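Local coordinates for ribulose bisphosphate carboxylase (PDB 6HUN), which probably catalyses the addition of CO2 and water to ribulose 1,5-bisphosphate, giving two molecules of 3-phosphoglycerate, within an archaeal AMP degradation pathway, at residues A[116-121]-A[138-143]; A[145-150]-A[366-371]. All blocks are in the same frame, centred on the assembly; numbering follows the deposited sequence.

Contact 1. Residues A[116-121]-A[138-143]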
loop_
_atom_site.group_PDB
_atom_site.type_symbol
_atom_site.label_atom_id
_atom_site.label_comp_id
_atom_site.label_asym_id
_atom_site.label_seq_id
_atom_site.Cartn_x
_atom_site.Cartn_y
_atom_site.Cartn_z
ATOM N N PRO A 116 -0.811 9.655 -4.162
ATOM C CA PRO A 116 -2.092 9.011 -3.879
ATOM C C PRO A 116 -3.115 9.213 -4.969
ATOM O O PRO A 116 -3.855 8.262 -5.276
ATOM C CB PRO A 116 -2.537 9.674 -2.565
ATOM C CG PRO A 116 -1.185 9.952 -1.887
ATOM C CD PRO A 116 -0.365 10.487 -3.022
ATOM N N ASN A 117 -3.207 10.404 -5.533
ATOM C CA ASN A 117 -4.270 10.575 -6.544
ATOM C C ASN A 117 -3.909 9.805 -7.815
ATOM O O ASN A 117 -4.770 9.208 -8.458
ATOM C CB ASN A 117 -4.473 12.038 -6.872
ATOM C CG ASN A 117 -5.553 12.243 -7.933
ATOM O OD1 ASN A 117 -5.281 12.822 -9.000
ATOM N ND2 ASN A 117 -6.788 11.821 -7.623
ATOM N N PHE A 118 -2.631 9.787 -8.161
ATOM C CA PHE A 118 -2.186 9.001 -9.312
ATOM C C PHE A 118 -2.532 7.554 -9.131
ATOM O O PHE A 118 -3.157 6.921 -10.002
ATOM C CB PHE A 118 -0.647 9.151 -9.521
ATOM C CG PHE A 118 -0.107 8.109 -10.446
ATOM C CD1 PHE A 118 -0.211 8.317 -11.815
ATOM C CD2 PHE A 118 0.403 6.914 -9.967
ATOM C CE1 PHE A 118 0.216 7.356 -12.688
ATOM C CE2 PHE A 118 0.842 5.918 -10.847
ATOM C CZ PHE A 118 0.717 6.144 -12.211
ATOM N N ALA A 119 -2.200 7.008 -7.953
ATOM C CA ALA A 119 -2.454 5.595 -7.690
ATOM C C ALA A 119 -3.952 5.286 -7.672
ATOM O O ALA A 119 -4.372 4.188 -8.065
ATOM C CB ALA A 119 -1.841 5.194 -6.355
ATOM N N SER A 120 -4.774 6.209 -7.173
ATOM C CA SER A 120 -6.197 5.878 -7.140
ATOM C C SER A 120 -6.785 5.723 -8.536
ATOM O O SER A 120 -7.830 5.077 -8.674
ATOM C CB SER A 120 -6.988 6.950 -6.398
ATOM O OG SER A 120 -7.000 8.154 -7.146
ATOM N N SER A 121 -6.155 6.326 -9.549
ATOM C CA SER A 121 -6.612 6.215 -10.949
ATOM C C SER A 121 -6.012 4.977 -11.608
ATOM O O SER A 121 -6.703 4.006 -11.933
ATOM C CB SER A 121 -6.159 7.454 -11.723
ATOM O OG SER A 121 -7.089 8.517 -11.428
ATOM N N GLU A 138 2.673 -2.274 -16.048
ATOM C CA GLU A 138 4.086 -2.525 -16.316
ATOM C C GLU A 138 4.942 -1.246 -16.209
ATOM O O GLU A 138 6.077 -1.283 -15.697
ATOM C CB GLU A 138 4.245 -3.125 -17.725
ATOM C CG GLU A 138 3.453 -4.399 -18.007
ATOM C CD GLU A 138 4.072 -5.662 -17.371
ATOM O OE1 GLU A 138 4.893 -5.592 -16.438
ATOM O OE2 GLU A 138 3.655 -6.776 -17.761
ATOM N N ASP A 139 4.420 -0.125 -16.704
ATOM C CA ASP A 139 5.169 1.109 -16.701
ATOM C C ASP A 139 4.202 2.252 -16.980
ATOM O O ASP A 139 3.133 2.056 -17.554
ATOM C CB ASP A 139 6.264 1.079 -17.798
ATOM C CG ASP A 139 7.346 2.152 -17.578
ATOM O OD1 ASP A 139 7.278 2.870 -16.538
ATOM O OD2 ASP A 139 8.291 2.197 -18.411
ATOM N N VAL A 140 4.646 3.461 -16.658
ATOM C CA VAL A 140 3.846 4.667 -16.917
ATOM C C VAL A 140 4.839 5.719 -17.303
ATOM O O VAL A 140 5.845 5.889 -16.606
ATOM C CB VAL A 140 3.025 5.120 -15.686
ATOM C CG1 VAL A 140 2.267 6.421 -16.008
ATOM C CG2 VAL A 140 1.985 4.049 -15.325
ATOM N N TYR A 141 4.547 6.399 -18.424
ATOM C CA TYR A 141 5.340 7.511 -18.907
ATOM C C TYR A 141 4.721 8.768 -18.336
ATOM O O TYR A 141 3.503 8.988 -18.488
ATOM C CB TYR A 141 5.299 7.574 -20.425
ATOM C CG TYR A 141 5.620 8.987 -20.936
ATOM C CD1 TYR A 141 6.925 9.427 -20.949
ATOM C CD2 TYR A 141 4.622 9.856 -21.339
ATOM C CE1 TYR A 141 7.275 10.723 -21.428
ATOM C CE2 TYR A 141 4.948 11.204 -21.816
ATOM C CZ TYR A 141 6.284 11.591 -21.832
ATOM O OH TYR A 141 6.680 12.842 -22.263
ATOM N N PHE A 142 5.552 9.577 -17.680
ATOM C CA PHE A 142 5.122 10.835 -17.091
ATOM C C PHE A 142 5.638 11.976 -17.957
ATOM O O PHE A 142 6.859 12.074 -18.138
ATOM C CB PHE A 142 5.635 10.980 -15.668
ATOM C CG PHE A 142 5.062 9.949 -14.746
ATOM C CD1 PHE A 142 3.750 10.064 -14.338
ATOM C CD2 PHE A 142 5.777 8.853 -14.393
ATOM C CE1 PHE A 142 3.181 9.091 -13.505
ATOM C CE2 PHE A 142 5.220 7.884 -13.523
ATOM C CZ PHE A 142 3.932 8.013 -13.114
ATOM N N PRO A 143 4.780 12.836 -18.504
ATOM C CA PRO A 143 5.300 13.995 -19.320
ATOM C C PRO A 143 5.909 15.061 -18.436
ATOM O O PRO A 143 5.599 15.144 -17.241
ATOM C CB PRO A 143 4.054 14.520 -20.035
ATOM C CG PRO A 143 2.918 14.164 -19.166
ATOM C CD PRO A 143 3.299 12.819 -18.470
#
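Phe-118 reaches out of helix 115-122 and meets the aromatic ring of Phe-142 just past the end of strand 132-141, an example of how one large side chain can join a helix to a sheet. The tight part is this ring pair, an offset edge-to-face contact with planes at 61° and centroids 5.3 Å apart. The edge of Phe-142 is turned toward the face of Phe-118, bringing Phe-142 CE1 to 3.5 Å from Phe-118 CE1, while Phe-142 CZ lies over that face. With CG anti to the backbone N (chi1 165°), the Phe-118 ring extends from the helix to reach Phe-142 and Val-140. The two phenylalanine side chains, as distinct from their ring planes, cross at about a right angle.

Val-140 packs more loosely. Its side chain and that of Phe-118 approach from opposite directions, and both of its methyls touch the Phe-118 ring: CG2 lies in the ring plane at the edge, 4.0 Å from Phe-118 CZ, and CG1 also lies over the rim of the Phe-142 ring, 3.7 Å above its plane. A serine in place of Phe-118 would probably leave the Phe-142 edge without the face it meets and open a gap between helix and strand.

The polar residues of the helix look elsewhere: Asn-117 ND2 and Ser-121 OG are hydrogen-bonded to Asn-207 of the second subunit. On the apolar side, Leu-318 and Met-321 of helix 312-322 touch Phe-118 and Phe-142, respectively. Earlier in the strand, Glu-138 and Asp-139 pair with Val-44 of strand 41-49 as a classic beta bulge. The arrangement is a helix packed by an aromatic residue against the end of a sheet strand, within the alpha+beta N-terminal domain of the Rubisco large chain.

Contact 2. Residues A[145-150]-A[366-371]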
loop_
_atom_site.group_PDB
_atom_site.type_symbol
_atom_site.label_atom_id
_atom_site.label_comp_id
_atom_site.label_asym_id
_atom_site.label_seq_id
_atom_site.Cartn_x
_atom_site.Cartn_y
_atom_site.Cartn_z
ATOM N N SER A 145 5.438 18.178 -17.781
ATOM C CA SER A 145 4.641 19.137 -17.028
ATOM C C SER A 145 4.027 18.484 -15.805
ATOM O O SER A 145 3.756 19.146 -14.798
ATOM C CB SER A 145 3.560 19.720 -17.929
ATOM O OG SER A 145 2.773 18.646 -18.422
ATOM N N TYR A 146 3.823 17.181 -15.870
ATOM C CA TYR A 146 3.333 16.489 -14.703
ATOM C C TYR A 146 4.489 16.018 -13.825
ATOM O O TYR A 146 4.426 16.143 -12.591
ATOM C CB TYR A 146 2.475 15.338 -15.190
ATOM C CG TYR A 146 1.817 14.514 -14.075
ATOM C CD1 TYR A 146 1.103 15.111 -13.037
ATOM C CD2 TYR A 146 1.931 13.153 -14.089
ATOM C CE1 TYR A 146 0.493 14.317 -12.019
ATOM C CE2 TYR A 146 1.340 12.360 -13.086
ATOM C CZ TYR A 146 0.632 12.936 -12.081
ATOM O OH TYR A 146 0.086 12.078 -11.139
ATOM N N LEU A 147 5.550 15.491 -14.456
ATOM C CA LEU A 147 6.694 14.971 -13.707
ATOM C C LEU A 147 7.314 16.066 -12.848
ATOM O O LEU A 147 7.668 15.831 -11.693
ATOM C CB LEU A 147 7.721 14.360 -14.669
ATOM C CG LEU A 147 8.956 13.724 -14.054
ATOM C CD1 LEU A 147 8.519 12.539 -13.180
ATOM C CD2 LEU A 147 9.930 13.223 -15.084
ATOM N N GLU A 148 7.378 17.302 -13.364
ATOM C CA GLU A 148 7.984 18.341 -12.544
ATOM C C GLU A 148 7.120 18.812 -11.381
ATOM O O GLU A 148 7.598 19.641 -10.606
ATOM C CB GLU A 148 8.380 19.543 -13.433
ATOM C CG GLU A 148 7.220 20.315 -14.055
ATOM C CD GLU A 148 7.708 21.383 -15.079
ATOM O OE1 GLU A 148 8.819 21.225 -15.649
ATOM O OE2 GLU A 148 6.993 22.392 -15.304
ATOM N N THR A 149 5.875 18.331 -11.177
ATOM C CA THR A 149 5.181 18.691 -9.953
ATOM C C THR A 149 5.644 17.874 -8.746
ATOM O O THR A 149 5.176 18.108 -7.619
ATOM C CB THR A 149 3.656 18.558 -10.166
ATOM O OG1 THR A 149 3.250 17.188 -10.330
ATOM C CG2 THR A 149 3.246 19.340 -11.406
ATOM N N PHE A 150 6.543 16.899 -8.957
ATOM C CA PHE A 150 7.077 16.056 -7.914
ATOM C C PHE A 150 8.513 16.490 -7.596
ATOM O O PHE A 150 9.208 17.025 -8.474
ATOM C CB PHE A 150 7.067 14.601 -8.374
ATOM C CG PHE A 150 5.690 14.083 -8.596
ATOM C CD1 PHE A 150 4.999 13.478 -7.528
ATOM C CD2 PHE A 150 5.088 14.169 -9.835
ATOM C CE1 PHE A 150 3.683 13.019 -7.682
ATOM C CE2 PHE A 150 3.743 13.696 -10.009
ATOM C CZ PHE A 150 3.063 13.101 -8.937
ATOM N N LEU A 366 8.752 2.094 -21.085
ATOM C CA LEU A 366 8.560 3.263 -21.946
ATOM C C LEU A 366 9.752 4.189 -21.828
ATOM O O LEU A 366 10.474 4.175 -20.839
ATOM C CB LEU A 366 7.293 4.028 -21.532
ATOM C CG LEU A 366 5.987 3.246 -21.724
ATOM C CD1 LEU A 366 4.883 3.703 -20.769
ATOM C CD2 LEU A 366 5.543 3.401 -23.138
ATOM N N GLU A 367 9.965 5.016 -22.832
ATOM C CA GLU A 367 11.031 6.009 -22.727
ATOM C C GLU A 367 10.633 7.024 -21.654
ATOM O O GLU A 367 9.450 7.331 -21.513
ATOM C CB GLU A 367 11.232 6.628 -24.120
ATOM C CG GLU A 367 11.697 8.027 -24.151
ATOM C CD GLU A 367 11.811 8.525 -25.572
ATOM O OE1 GLU A 367 12.318 7.776 -26.450
ATOM O OE2 GLU A 367 11.350 9.659 -25.812
ATOM N N GLN A 368 11.619 7.529 -20.850
ATOM C CA GLN A 368 11.328 8.441 -19.736
ATOM C C GLN A 368 12.489 9.423 -19.507
ATOM O O GLN A 368 13.503 9.047 -18.904
ATOM C CB GLN A 368 11.021 7.677 -18.438
ATOM C CG GLN A 368 10.764 8.641 -17.272
ATOM C CD GLN A 368 9.419 9.345 -17.418
ATOM O OE1 GLN A 368 8.357 8.706 -17.268
ATOM N NE2 GLN A 368 9.443 10.622 -17.690
ATOM N N PRO A 369 12.357 10.697 -19.921
ATOM C CA PRO A 369 13.307 11.717 -19.443
ATOM C C PRO A 369 13.017 12.079 -17.991
ATOM O O PRO A 369 11.883 12.009 -17.512
ATOM C CB PRO A 369 13.073 12.930 -20.378
ATOM C CG PRO A 369 11.858 12.592 -21.245
ATOM C CD PRO A 369 11.224 11.305 -20.645
ATOM N N TRP A 370 14.065 12.446 -17.272
ATOM C CA TRP A 370 13.939 12.728 -15.844
ATOM C C TRP A 370 14.357 14.161 -15.548
ATOM O O TRP A 370 15.006 14.445 -14.535
ATOM C CB TRP A 370 14.785 11.747 -15.029
ATOM C CG TRP A 370 14.222 10.383 -14.908
ATOM C CD1 TRP A 370 14.569 9.282 -15.612
ATOM C CD2 TRP A 370 13.239 9.979 -13.972
ATOM N NE1 TRP A 370 13.864 8.187 -15.191
ATOM C CE2 TRP A 370 13.020 8.590 -14.177
ATOM C CE3 TRP A 370 12.478 10.664 -13.011
ATOM C CZ2 TRP A 370 12.101 7.875 -13.442
ATOM C CZ3 TRP A 370 11.572 9.905 -12.248
ATOM C CH2 TRP A 370 11.403 8.546 -12.478
ATOM N N SER A 371 14.044 15.073 -16.464
ATOM C CA SER A 371 14.430 16.464 -16.262
ATOM C C SER A 371 14.019 16.946 -14.869
ATOM O O SER A 371 12.878 16.715 -14.445
ATOM C CB SER A 371 13.756 17.300 -17.347
ATOM O OG SER A 371 14.556 18.394 -17.669
#
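Leu-147 pushes its two methyl groups against the 366-371 segment, and every direct contact here passes through this one side chain. The apolar contacts come first. With CG anti to the backbone N (chi1 -178°), the branch point projects from the helix end, so that CD1 comes within 4.1 Å of Trp-370 CZ3 and CD2 within 4.1 Å of Trp-370 CA. The leucine and tryptophan side chains cross at about a right angle, and Met-321 of helix 312-322 touches both.

A second group is apolar against polar: Leu-147 CD2 sits 3.3 Å from Pro-369 O and 3.7 Å from Gln-368 NE2. It thus packs against a polar pair already joined to each other, since Gln-368 NE2 donates to Pro-369 O at 2.8 Å with an N-H...O angle of 164°, nearly within its own amide plane. The other end of that amide, Gln-368 OE1, accepts from both Lys-317 NZ and Phe-142 N, which probably fixes its rotation. The bent glutamine also lays CG 3.7 Å above one face of the Trp-370 ring, toward the rim.

Backbone bonds shape the leucine side, where a type I beta turn runs from Leu-147 to Phe-150. The contact seats the short helix 144-147, leading from the N-terminal domain toward the catalytic TIM barrel, against the small two-stranded antiparallel sheet (355-356 with 368-369) that precedes barrel strand 377-380.

Read from the N terminus, contact 1 comes first: it closes a short loop from helix 115-122 to the end of strand 132-141. The chain then passes directly into helix 144-147, where contact 2 opens, and that second closure spans 215 residues, including six of the eight barrel strands. The two are in series, neither nested nor crossed, with centres about 11 Å apart. They also touch: Leu-366 N lies 2.7 Å from Asp-139 OD2 in a probable hydrogen bond, and Tyr-146 OH packs on Phe-118. Contact 1 thus joins helix and sheet within the N-terminal domain, contact 2 joins the helix that follows to the catalytic domain, and helix 312-322 borders both.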